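Local coordinates for cell cycle serine/threonine-protein kinase CDC5/MSD2 (Saccharomyces cerevisiae, PDB 6MF4), which phosphorylates serine and threonine residues of proteins such as Scc1 and Net1 to promote mitotic exit, and is represented here by its substrate-recognising polo-box domain, at residues A[138-143]-A[195-200]; A[122-127]-A[165-170]; A[211-214]-A[218-221]; A[102-105]-A[110-113]. All blocks are in the same frame, centred on the assembly; numbering follows the deposited sequence.

Interaction 1. Residues A[138-143]-A[195-200]; sequences EFWYIS and KDDVFL. With ZN (zinc ion), chain C.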
loop_
_atom_site.group_PDB
_atom_site.type_symbol
_atom_site.label_atom_id
_atom_site.label_comp_id
_atom_site.label_asym_id
_atom_site.label_seq_id
_atom_site.Cartn_x
_atom_site.Cartn_y
_atom_site.Cartn_z
ATOM N N GLU A 138 3.739 -12.902 -17.056
ATOM C CA GLU A 138 3.679 -11.479 -17.384
ATOM C C GLU A 138 4.309 -10.621 -16.294
ATOM O O GLU A 138 4.282 -10.982 -15.116
ATOM C CB GLU A 138 2.230 -11.034 -17.600
ATOM C CG GLU A 138 1.475 -11.838 -18.649
ATOM C CD GLU A 138 0.338 -11.054 -19.274
ATOM O OE1 GLU A 138 -0.307 -10.260 -18.558
ATOM O OE2 GLU A 138 0.090 -11.229 -20.486
ATOM N N PHE A 139 4.873 -9.482 -16.687
ATOM C CA PHE A 139 5.323 -8.498 -15.710
ATOM C C PHE A 139 5.186 -7.084 -16.254
ATOM O O PHE A 139 5.125 -6.869 -17.467
ATOM C CB PHE A 139 6.773 -8.776 -15.268
ATOM C CG PHE A 139 7.819 -8.470 -16.309
ATOM C CD1 PHE A 139 8.207 -9.433 -17.227
ATOM C CD2 PHE A 139 8.443 -7.233 -16.344
ATOM C CE1 PHE A 139 9.189 -9.162 -18.171
ATOM C CE2 PHE A 139 9.421 -6.955 -17.285
ATOM C CZ PHE A 139 9.786 -7.920 -18.208
ATOM N N TRP A 140 5.099 -6.136 -15.324
ATOM C CA TRP A 140 5.155 -4.712 -15.621
ATOM C C TRP A 140 6.517 -4.151 -15.257
ATOM O O TRP A 140 7.040 -4.455 -14.188
ATOM C CB TRP A 140 4.101 -3.930 -14.834
ATOM C CG TRP A 140 2.688 -4.238 -15.147
ATOM C CD1 TRP A 140 1.845 -5.039 -14.432
ATOM C CD2 TRP A 140 1.925 -3.732 -16.246
ATOM N NE1 TRP A 140 0.605 -5.064 -15.019
ATOM C CE2 TRP A 140 0.627 -4.272 -16.137
ATOM C CE3 TRP A 140 2.211 -2.872 -17.311
ATOM C CZ2 TRP A 140 -0.381 -3.984 -17.053
ATOM C CZ3 TRP A 140 1.205 -2.584 -18.221
ATOM C CH2 TRP A 140 -0.075 -3.138 -18.085
ATOM N N TYR A 141 7.080 -3.332 -16.140
ATOM C CA TYR A 141 8.220 -2.492 -15.789
ATOM C C TYR A 141 7.713 -1.075 -15.564
ATOM O O TYR A 141 7.154 -0.456 -16.469
ATOM C CB TYR A 141 9.293 -2.512 -16.873
ATOM C CG TYR A 141 10.451 -1.585 -16.568
ATOM C CD1 TYR A 141 11.248 -1.786 -15.452
ATOM C CD2 TYR A 141 10.744 -0.509 -17.395
ATOM C CE1 TYR A 141 12.306 -0.940 -15.165
ATOM C CE2 TYR A 141 11.800 0.339 -17.120
ATOM C CZ TYR A 141 12.576 0.118 -16.005
ATOM O OH TYR A 141 13.628 0.959 -15.721
ATOM N N ILE A 142 7.894 -0.579 -14.344
ATOM C CA ILE A 142 7.348 0.709 -13.938
ATOM C C ILE A 142 8.472 1.709 -13.704
ATOM O O ILE A 142 9.374 1.470 -12.901
ATOM C CB ILE A 142 6.502 0.578 -12.666
ATOM C CG1 ILE A 142 5.383 -0.442 -12.886
ATOM C CG2 ILE A 142 5.901 1.920 -12.287
ATOM C CD1 ILE A 142 4.809 -1.003 -11.623
ATOM N N SER A 143 8.404 2.833 -14.409
ATOM C CA SER A 143 9.442 3.853 -14.341
ATOM C C SER A 143 8.827 5.240 -14.246
ATOM O O SER A 143 7.607 5.393 -14.313
ATOM C CB SER A 143 10.346 3.763 -15.566
ATOM O OG SER A 143 9.578 3.875 -16.748
ATOM N N LYS A 195 -7.028 -4.729 -14.591
ATOM C CA LYS A 195 -7.714 -3.518 -14.152
ATOM C C LYS A 195 -7.583 -3.289 -12.647
ATOM O O LYS A 195 -7.711 -2.157 -12.184
ATOM C CB LYS A 195 -9.187 -3.561 -14.562
ATOM C CG LYS A 195 -10.077 -4.432 -13.706
ATOM C CD LYS A 195 -11.456 -4.503 -14.328
ATOM C CE LYS A 195 -12.442 -5.250 -13.460
ATOM N NZ LYS A 195 -13.711 -5.505 -14.202
ATOM N N ASP A 196 -7.293 -4.349 -11.897
ATOM C CA ASP A 196 -7.111 -4.246 -10.449
ATOM C C ASP A 196 -5.639 -4.332 -10.050
ATOM O O ASP A 196 -5.321 -4.527 -8.877
ATOM C CB ASP A 196 -7.905 -5.342 -9.729
ATOM C CG ASP A 196 -9.406 -5.097 -9.761
ATOM O OD1 ASP A 196 -9.826 -3.927 -9.630
ATOM O OD2 ASP A 196 -10.167 -6.076 -9.912
ATOM N N ASP A 197 -4.741 -4.179 -11.017
ATOM C CA ASP A 197 -3.312 -4.286 -10.737
ATOM C C ASP A 197 -2.857 -3.132 -9.850
ATOM O O ASP A 197 -3.319 -2.004 -9.994
ATOM C CB ASP A 197 -2.497 -4.313 -12.033
ATOM C CG ASP A 197 -2.562 -5.661 -12.743
ATOM O OD1 ASP A 197 -3.387 -6.512 -12.342
ATOM O OD2 ASP A 197 -1.792 -5.863 -13.707
ATOM N N VAL A 198 -1.933 -3.439 -8.948
ATOM C CA VAL A 198 -1.445 -2.498 -7.949
ATOM C C VAL A 198 0.043 -2.720 -7.723
ATOM O O VAL A 198 0.514 -3.855 -7.806
ATOM C CB VAL A 198 -2.202 -2.675 -6.611
ATOM C CG1 VAL A 198 -1.572 -1.852 -5.500
ATOM C CG2 VAL A 198 -3.669 -2.310 -6.771
ATOM N N PHE A 199 0.780 -1.644 -7.451
ATOM C CA PHE A 199 2.170 -1.763 -7.025
ATOM C C PHE A 199 2.440 -0.832 -5.848
ATOM O O PHE A 199 1.626 0.041 -5.524
ATOM C CB PHE A 199 3.136 -1.468 -8.183
ATOM C CG PHE A 199 3.237 -0.014 -8.552
ATOM C CD1 PHE A 199 2.228 0.606 -9.268
ATOM C CD2 PHE A 199 4.360 0.725 -8.210
ATOM C CE1 PHE A 199 2.327 1.944 -9.619
ATOM C CE2 PHE A 199 4.464 2.059 -8.558
ATOM C CZ PHE A 199 3.444 2.669 -9.260
ATOM N N LEU A 200 3.584 -1.039 -5.210
ATOM C CA LEU A 200 3.984 -0.250 -4.053
ATOM C C LEU A 200 4.701 1.019 -4.495
ATOM O O LEU A 200 5.752 0.952 -5.123
ATOM C CB LEU A 200 4.890 -1.076 -3.144
ATOM C CG LEU A 200 5.437 -0.390 -1.895
ATOM C CD1 LEU A 200 4.300 -0.073 -0.948
ATOM C CD2 LEU A 200 6.478 -1.278 -1.227
HETATM ZN ZN ZN C . -1.239 -8.870 -19.612
#
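W140 and I142, on one face of a strand of the first polo-box sheet, meet D197 and F199 on the linker that runs into the second polo box. The tight part is apolar. I142 lays CD1 over one face of the F199 ring, 3.9 Å from its centroid and displaced toward the rim, with CD1 closest to CG at 3.6 Å. F199 CG sits between its own backbone N and carbonyl carbon (chi1 74°), which turns the ring toward the strand, and CG2 of I142 lies over the same face, at the outer end near CE2 and CZ. A branched aliphatic chain suits this place because its two arms can follow a flat ring. W150 meets the same ring edge-to-face.

The other end is polar, with few atoms touching, and D197 is partly exposed. Here the indole NE1 of buried W140 donates to the anti lone pair of D197 OD2 at 2.8 Å, a fairly straight bond at 156°, with indole and carboxylate nearly perpendicular. OD2 also accepts from H194 ND1, so one oxygen serves two donors and probably helps to orient H194, a zinc ligand. An alanine in place of W140 would probably leave D197 OD2 with H194 as its remaining partner of this pair and open a gap where the indole packs edge-to-face with H154 and H194. Both histidines bind the zinc ion through NE2, and E138 completes the trio seen here, its OE1 lying 2.0 Å from the metal.

Interaction 2. Residues A[122-127]-A[165-170]; sequences VLFNNG and SRHLEV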
loop_
_atom_site.group_PDB
_atom_site.type_symbol
_atom_site.label_atom_id
_atom_site.label_comp_id
_atom_site.label_asym_id
_atom_site.label_seq_id
_atom_site.Cartn_x
_atom_site.Cartn_y
_atom_site.Cartn_z
ATOM N N VAL A 122 9.571 -5.917 -7.072
ATOM C CA VAL A 122 10.889 -5.487 -6.635
ATOM C C VAL A 122 10.997 -4.003 -6.921
ATOM O O VAL A 122 10.824 -3.564 -8.058
ATOM C CB VAL A 122 12.028 -6.245 -7.333
ATOM C CG1 VAL A 122 13.383 -5.729 -6.851
ATOM C CG2 VAL A 122 11.911 -7.741 -7.070
ATOM N N LEU A 123 11.242 -3.243 -5.862
ATOM C CA LEU A 123 11.472 -1.816 -5.947
ATOM C C LEU A 123 12.979 -1.605 -5.977
ATOM O O LEU A 123 13.667 -1.800 -4.974
ATOM C CB LEU A 123 10.821 -1.099 -4.761
ATOM C CG LEU A 123 11.005 0.414 -4.624
ATOM C CD1 LEU A 123 10.666 1.138 -5.912
ATOM C CD2 LEU A 123 10.133 0.922 -3.484
ATOM N N PHE A 124 13.492 -1.242 -7.146
ATOM C CA PHE A 124 14.928 -1.109 -7.334
ATOM C C PHE A 124 15.428 0.211 -6.758
ATOM O O PHE A 124 14.645 1.116 -6.477
ATOM C CB PHE A 124 15.266 -1.227 -8.815
ATOM C CG PHE A 124 15.016 -2.595 -9.368
ATOM C CD1 PHE A 124 16.008 -3.558 -9.335
ATOM C CD2 PHE A 124 13.781 -2.928 -9.893
ATOM C CE1 PHE A 124 15.776 -4.829 -9.831
ATOM C CE2 PHE A 124 13.542 -4.195 -10.392
ATOM C CZ PHE A 124 14.538 -5.145 -10.359
ATOM N N ASN A 125 16.739 0.313 -6.580
ATOM C CA ASN A 125 17.317 1.449 -5.873
ATOM C C ASN A 125 17.199 2.762 -6.644
ATOM O O ASN A 125 17.265 3.834 -6.050
ATOM C CB ASN A 125 18.783 1.154 -5.539
ATOM C CG ASN A 125 18.930 0.073 -4.481
ATOM O OD1 ASN A 125 18.034 -0.135 -3.665
ATOM N ND2 ASN A 125 20.061 -0.621 -4.494
ATOM N N ASN A 126 17.008 2.684 -7.958
ATOM C CA ASN A 126 16.825 3.889 -8.767
ATOM C C ASN A 126 15.357 4.312 -8.835
ATOM O O ASN A 126 15.002 5.249 -9.546
ATOM C CB ASN A 126 17.382 3.684 -10.179
ATOM C CG ASN A 126 16.558 2.714 -11.008
ATOM O OD1 ASN A 126 15.685 2.008 -10.494
ATOM N ND2 ASN A 126 16.847 2.664 -12.305
ATOM N N GLY A 127 14.507 3.605 -8.097
ATOM C CA GLY A 127 13.114 3.987 -7.961
ATOM C C GLY A 127 12.169 3.304 -8.932
ATOM O O GLY A 127 10.957 3.502 -8.849
ATOM N N SER A 165 17.138 -7.595 -18.457
ATOM C CA SER A 165 17.586 -8.932 -18.101
ATOM C C SER A 165 18.091 -9.010 -16.659
ATOM O O SER A 165 17.714 -9.925 -15.925
ATOM C CB SER A 165 18.681 -9.409 -19.058
ATOM O OG SER A 165 19.077 -10.730 -18.731
ATOM N N ARG A 166 18.920 -8.060 -16.236
ATOM C CA ARG A 166 19.475 -8.145 -14.891
ATOM C C ARG A 166 18.381 -7.891 -13.850
ATOM O O ARG A 166 18.415 -8.461 -12.757
ATOM C CB ARG A 166 20.654 -7.178 -14.704
ATOM C CG ARG A 166 20.343 -5.708 -14.841
ATOM C CD ARG A 166 21.507 -4.859 -14.315
ATOM N NE ARG A 166 22.783 -5.130 -14.987
ATOM C CZ ARG A 166 23.253 -4.448 -16.031
ATOM N NH1 ARG A 166 22.560 -3.446 -16.553
ATOM N NH2 ARG A 166 24.428 -4.769 -16.559
ATOM N N HIS A 167 17.402 -7.059 -14.195
ATOM C CA HIS A 167 16.276 -6.802 -13.300
ATOM C C HIS A 167 15.529 -8.102 -13.020
ATOM O O HIS A 167 15.141 -8.375 -11.885
ATOM C CB HIS A 167 15.304 -5.776 -13.894
ATOM C CG HIS A 167 15.946 -4.488 -14.304
ATOM N ND1 HIS A 167 16.860 -4.405 -15.331
ATOM C CD2 HIS A 167 15.793 -3.228 -13.833
ATOM C CE1 HIS A 167 17.249 -3.149 -15.473
ATOM N NE2 HIS A 167 16.615 -2.415 -14.577
ATOM N N LEU A 168 15.317 -8.906 -14.056
ATOM C CA LEU A 168 14.534 -10.123 -13.894
ATOM C C LEU A 168 15.317 -11.221 -13.172
ATOM O O LEU A 168 14.717 -12.120 -12.588
ATOM C CB LEU A 168 14.040 -10.615 -15.253
ATOM C CG LEU A 168 12.941 -9.732 -15.853
ATOM C CD1 LEU A 168 12.747 -10.078 -17.310
ATOM C CD2 LEU A 168 11.634 -9.880 -15.091
ATOM N N GLU A 169 16.646 -11.150 -13.197
ATOM C CA GLU A 169 17.457 -12.056 -12.383
ATOM C C GLU A 169 17.254 -11.753 -10.897
ATOM O O GLU A 169 17.176 -12.664 -10.073
ATOM C CB GLU A 169 18.941 -11.944 -12.742
ATOM C CG GLU A 169 19.282 -12.429 -14.140
ATOM C CD GLU A 169 18.914 -13.886 -14.364
ATOM O OE1 GLU A 169 19.342 -14.743 -13.563
ATOM O OE2 GLU A 169 18.188 -14.170 -15.339
ATOM N N VAL A 170 17.178 -10.470 -10.562
ATOM C CA VAL A 170 16.894 -10.061 -9.192
ATOM C C VAL A 170 15.472 -10.473 -8.821
ATOM O O VAL A 170 15.225 -10.959 -7.718
ATOM C CB VAL A 170 17.071 -8.539 -9.007
ATOM C CG1 VAL A 170 16.566 -8.079 -7.634
ATOM C CG2 VAL A 170 18.527 -8.160 -9.177
HETATM O O HOH W 1 15.875 0.357 -13.962
#
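H167 is the first residue of the helical segment 165-170 to meet the strand end and turn at 122-127, and it does so through the ring of F124. The imidazole brings an edge toward the face of F124, a T-shaped pair with centroids 5.2 Å apart and planes at 66°. Its CD2 stands over the centre of the phenyl ring, whose opposite face is filled by CG1 of V122, so the phenyl is held between a histidine and a valine. Closer to the helix backbone, F124 CZ comes within 3.7 Å of H167 CB and meets H167 O at the ring edge. Histidine fits because one side of its ring can pack on carbon while the other stays polar: NE2 lies 2.9 Å from a water in the imidazole plane, and that water accepts from N126 ND2. N126 OD1 in turn is bonded to T128 OG1. The asparagine belongs to a type I turn from F124 to G127, closed by G127 N bonding to F124 O.

L168, next in the helix, points away and packs on L157 and K160. One turn on from H167, V170 faces the strand again; CG1, anti to its backbone N (chi1 171°), lies 4.0 Å from both F124 CE1 and V122 CG1. Small branched side chains let helix and strand approach closely here. Further along, V171 and F174 continue the packing on V122, so that helix 165-178 lies against the first polo-box sheet, where strand 120-123 runs between 111-115 and 129-132.

Interaction 3. Residues A[211-214]-A[218-221]; sequences MFEL and TFQF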
loop_
_atom_site.group_PDB
_atom_site.type_symbol
_atom_site.label_atom_id
_atom_site.label_comp_id
_atom_site.label_asym_id
_atom_site.label_seq_id
_atom_site.Cartn_x
_atom_site.Cartn_y
_atom_site.Cartn_z
ATOM N N MET A 211 4.813 1.474 7.005
ATOM C CA MET A 211 3.715 2.077 6.267
ATOM C C MET A 211 3.901 1.850 4.773
ATOM O O MET A 211 4.946 2.183 4.222
ATOM C CB MET A 211 3.650 3.572 6.587
ATOM C CG MET A 211 2.656 4.395 5.785
ATOM S SD MET A 211 2.696 6.118 6.345
ATOM C CE MET A 211 1.453 6.848 5.292
ATOM N N PHE A 212 2.887 1.270 4.137
ATOM C CA PHE A 212 2.904 1.006 2.701
ATOM C C PHE A 212 1.874 1.877 1.996
ATOM O O PHE A 212 0.714 1.943 2.408
ATOM C CB PHE A 212 2.618 -0.469 2.403
ATOM C CG PHE A 212 3.580 -1.425 3.052
ATOM C CD1 PHE A 212 4.881 -1.539 2.592
ATOM C CD2 PHE A 212 3.179 -2.221 4.111
ATOM C CE1 PHE A 212 5.765 -2.422 3.183
ATOM C CE2 PHE A 212 4.060 -3.111 4.702
ATOM C CZ PHE A 212 5.352 -3.214 4.234
ATOM N N GLU A 213 2.308 2.537 0.929
ATOM C CA GLU A 213 1.436 3.368 0.107
ATOM C C GLU A 213 1.278 2.709 -1.263
ATOM O O GLU A 213 2.201 2.721 -2.074
ATOM C CB GLU A 213 2.009 4.784 -0.010
ATOM C CG GLU A 213 2.231 5.437 1.347
ATOM C CD GLU A 213 2.915 6.789 1.272
ATOM O OE1 GLU A 213 2.376 7.710 0.620
ATOM O OE2 GLU A 213 3.993 6.932 1.883
ATOM N N LEU A 214 0.115 2.105 -1.492
ATOM C CA LEU A 214 -0.145 1.360 -2.725
ATOM C C LEU A 214 -0.739 2.253 -3.800
ATOM O O LEU A 214 -1.339 3.287 -3.506
ATOM C CB LEU A 214 -1.083 0.183 -2.454
ATOM C CG LEU A 214 -0.613 -0.821 -1.397
ATOM C CD1 LEU A 214 -1.623 -1.946 -1.250
ATOM C CD2 LEU A 214 0.763 -1.377 -1.738
ATOM N N THR A 218 -4.622 2.856 -1.406
ATOM C CA THR A 218 -4.715 2.137 -0.142
ATOM C C THR A 218 -3.441 2.319 0.676
ATOM O O THR A 218 -2.333 2.314 0.134
ATOM C CB THR A 218 -4.981 0.636 -0.379
ATOM O OG1 THR A 218 -6.307 0.471 -0.894
ATOM C CG2 THR A 218 -4.849 -0.173 0.911
ATOM N N PHE A 219 -3.617 2.500 1.982
ATOM C CA PHE A 219 -2.505 2.586 2.922
ATOM C C PHE A 219 -2.544 1.397 3.859
ATOM O O PHE A 219 -3.596 1.080 4.408
ATOM C CB PHE A 219 -2.567 3.886 3.727
ATOM C CG PHE A 219 -2.376 5.125 2.899
ATOM C CD1 PHE A 219 -3.443 5.705 2.235
ATOM C CD2 PHE A 219 -1.128 5.712 2.788
ATOM C CE1 PHE A 219 -3.266 6.849 1.480
ATOM C CE2 PHE A 219 -0.948 6.857 2.033
ATOM C CZ PHE A 219 -2.017 7.422 1.376
ATOM N N GLN A 220 -1.406 0.737 4.035
ATOM C CA GLN A 220 -1.317 -0.389 4.953
ATOM C C GLN A 220 -0.316 -0.089 6.054
ATOM O O GLN A 220 0.757 0.461 5.798
ATOM C CB GLN A 220 -0.923 -1.666 4.214
ATOM C CG GLN A 220 -0.879 -2.888 5.104
ATOM C CD GLN A 220 -0.624 -4.154 4.320
ATOM O OE1 GLN A 220 -0.978 -4.248 3.144
ATOM N NE2 GLN A 220 0.006 -5.131 4.961
ATOM N N PHE A 221 -0.681 -0.461 7.276
ATOM C CA PHE A 221 0.154 -0.229 8.445
ATOM C C PHE A 221 0.360 -1.530 9.205
ATOM O O PHE A 221 -0.592 -2.099 9.741
ATOM C CB PHE A 221 -0.481 0.824 9.354
ATOM C CG PHE A 221 -0.770 2.124 8.660
ATOM C CD1 PHE A 221 -1.924 2.283 7.916
ATOM C CD2 PHE A 221 0.113 3.186 8.754
ATOM C CE1 PHE A 221 -2.193 3.477 7.272
ATOM C CE2 PHE A 221 -0.153 4.379 8.115
ATOM C CZ PHE A 221 -1.306 4.524 7.375
HETATM O O HOH W 2 -1.657 5.093 -0.983
#
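M211 sets CG anti to its backbone N (chi1 173°) and stays extended to the methyl, while F221 across the strand pair turns its ring back beside its own N (chi1 -56°), and the two lie alongside one another. M211 CG touches F221 CE2 at 3.6 Å, its sulfur makes an oblique Met-aromatic contact with that ring, and CE runs on to F219 CD2 at 3.8 Å. An unbranched, flexible methionine suits the seam between two phenylalanines. E213 adds its aliphatic part, CG lying 3.5 Å from F219 CE2, and sends its buried carboxylate to a salt bridge with R202.

The backbones form an antiparallel hairpin. F212 and Q220 are the hydrogen-bonded pair, with F212 N to Q220 O at 2.8 Å and a return bond of 2.9 Å from Q220 N to F212 O. L214 N adds a third bond, to T218 O. Near the turn a water donates to both L214 O and T218 O and sits over the centre of the F219 ring. On the other face, Q220 CB packs beside F212 CD2, and Q220 OE1 accepts from V99 N.

Strands 209-214 and 219-223 thus lie inside the second polo-box sheet: helices 56-82 and 269-283 pack on the face of M211, E213, F219 and F221, and W102 of the first polo box meets F212 edge-to-face on the other.

Interaction 4. Residues A[102-105]-A[110-113]; sequences WVDY and GFSY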
loop_
_atom_site.group_PDB
_atom_site.type_symbol
_atom_site.label_atom_id
_atom_site.label_comp_id
_atom_site.label_asym_id
_atom_site.label_seq_id
_atom_site.Cartn_x
_atom_site.Cartn_y
_atom_site.Cartn_z
ATOM N N TRP A 102 7.133 -8.986 2.881
ATOM C CA TRP A 102 8.102 -7.993 2.424
ATOM C C TRP A 102 9.466 -8.252 3.040
ATOM O O TRP A 102 9.578 -8.892 4.085
ATOM C CB TRP A 102 7.620 -6.572 2.748
ATOM C CG TRP A 102 7.519 -6.268 4.205
ATOM C CD1 TRP A 102 6.477 -6.565 5.037
ATOM C CD2 TRP A 102 8.498 -5.599 5.007
ATOM N NE1 TRP A 102 6.751 -6.127 6.308
ATOM C CE2 TRP A 102 7.985 -5.528 6.318
ATOM C CE3 TRP A 102 9.759 -5.053 4.745
ATOM C CZ2 TRP A 102 8.688 -4.935 7.362
ATOM C CZ3 TRP A 102 10.453 -4.462 5.781
ATOM C CH2 TRP A 102 9.917 -4.409 7.074
ATOM N N VAL A 103 10.507 -7.765 2.378
ATOM C CA VAL A 103 11.861 -7.964 2.861
ATOM C C VAL A 103 12.740 -6.804 2.408
ATOM O O VAL A 103 12.637 -6.331 1.274
ATOM C CB VAL A 103 12.431 -9.318 2.379
ATOM C CG1 VAL A 103 12.608 -9.337 0.865
ATOM C CG2 VAL A 103 13.740 -9.633 3.088
ATOM N N ASP A 104 13.590 -6.345 3.324
ATOM C CA ASP A 104 14.375 -5.132 3.137
ATOM C C ASP A 104 15.856 -5.431 3.355
ATOM O O ASP A 104 16.431 -5.095 4.391
ATOM C CB ASP A 104 13.882 -4.042 4.098
ATOM C CG ASP A 104 14.444 -2.673 3.778
ATOM O OD1 ASP A 104 14.987 -2.479 2.669
ATOM O OD2 ASP A 104 14.326 -1.779 4.642
ATOM N N TYR A 105 16.451 -6.096 2.371
ATOM C CA TYR A 105 17.873 -6.394 2.369
ATOM C C TYR A 105 18.657 -5.233 1.771
ATOM O O TYR A 105 18.116 -4.441 0.995
ATOM C CB TYR A 105 18.158 -7.662 1.570
ATOM C CG TYR A 105 17.623 -8.954 2.156
ATOM C CD1 TYR A 105 17.701 -9.221 3.520
ATOM C CD2 TYR A 105 17.068 -9.922 1.332
ATOM C CE1 TYR A 105 17.227 -10.419 4.040
ATOM C CE2 TYR A 105 16.590 -11.115 1.843
ATOM C CZ TYR A 105 16.672 -11.361 3.194
ATOM O OH TYR A 105 16.196 -12.556 3.691
ATOM N N GLY A 110 17.511 -4.455 -4.274
ATOM C CA GLY A 110 16.126 -4.046 -4.226
ATOM C C GLY A 110 15.354 -4.425 -2.981
ATOM O O GLY A 110 15.722 -5.338 -2.244
ATOM N N PHE A 111 14.281 -3.673 -2.765
ATOM C CA PHE A 111 13.259 -3.958 -1.772
ATOM C C PHE A 111 12.222 -4.829 -2.458
ATOM O O PHE A 111 11.905 -4.592 -3.623
ATOM C CB PHE A 111 12.651 -2.646 -1.267
ATOM C CG PHE A 111 11.558 -2.813 -0.257
ATOM C CD1 PHE A 111 10.258 -3.074 -0.654
ATOM C CD2 PHE A 111 11.826 -2.673 1.096
ATOM C CE1 PHE A 111 9.250 -3.209 0.281
ATOM C CE2 PHE A 111 10.826 -2.809 2.034
ATOM C CZ PHE A 111 9.535 -3.082 1.626
ATOM N N SER A 112 11.694 -5.834 -1.766
ATOM C CA SER A 112 10.742 -6.733 -2.401
ATOM C C SER A 112 9.539 -7.010 -1.512
ATOM O O SER A 112 9.631 -6.974 -0.287
ATOM C CB SER A 112 11.437 -8.042 -2.787
ATOM O OG SER A 112 10.568 -8.883 -3.520
ATOM N N TYR A 113 8.408 -7.276 -2.158
ATOM C CA TYR A 113 7.153 -7.515 -1.465
ATOM C C TYR A 113 6.273 -8.464 -2.260
ATOM O O TYR A 113 6.407 -8.575 -3.481
ATOM C CB TYR A 113 6.414 -6.196 -1.233
ATOM C CG TYR A 113 6.185 -5.397 -2.495
ATOM C CD1 TYR A 113 7.177 -4.572 -3.003
ATOM C CD2 TYR A 113 4.977 -5.474 -3.185
ATOM C CE1 TYR A 113 6.972 -3.838 -4.161
ATOM C CE2 TYR A 113 4.765 -4.737 -4.339
ATOM C CZ TYR A 113 5.770 -3.926 -4.822
ATOM O OH TYR A 113 5.571 -3.193 -5.965
HETATM O O HOH W 3 15.141 -6.758 -0.033
HETATM O O HOH W 4 18.874 -4.988 -1.634
#
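V103 and S112 form the hydrogen-bonded pair of an antiparallel beta hairpin, strands 99-103 and 111-115 of the first polo box. V103 N bonds to S112 O at 2.9 Å and S112 N returns a longer bond to V103 O at 3.2 Å. W102 and Y113 make the adjoining non-hydrogen-bonded pair, their CA atoms only 4.0 Å apart.

Aromatic packing centres on F111. With CG anti to the backbone N (chi1 179°), its ring reaches W102, where the two meet rim to rim with planes at 18°, F111 CE2 lying 3.7 Å from W102 CE3. D104 comes to the ring edge, OD1 3.5 Å from F111 CD2, while OD2 forms a salt bridge with R205. A flat, large side chain suits a site where Y203 also stacks. Replacing F111 with alanine would probably leave a gap beside W102 and take from Y203 the ring it stacks on.

Other polar contacts include S112 OG to G121 O, Y113 OH to L200 N, and waters. At the loop end of the hairpin, one water donates to Y105 O at 2.8 Å and accepts from G110 N at 3.0 Å.

Overall arrangement
Interaction 3 lies at the middle of the chain and is wholly buried, combining backbone pairing with aromatic and methionine packing. Interaction 4 has the same hairpin architecture in the first polo box, again with water at its loop end, but is partly exposed there. Interactions 1, 2 and 4 reach the first polo-box sheet: 2 joins it to helix 165-178 chiefly by aromatic and aliphatic side-chain packing, without direct hydrogen bonds between segments, and is only partly buried, whereas 1 joins it to the linker, apolar at one end and polar beside zinc at the other. Direct contacts link the set, with F111 O probably accepting from L123 N, and F212 packing on W102 between the two boxes.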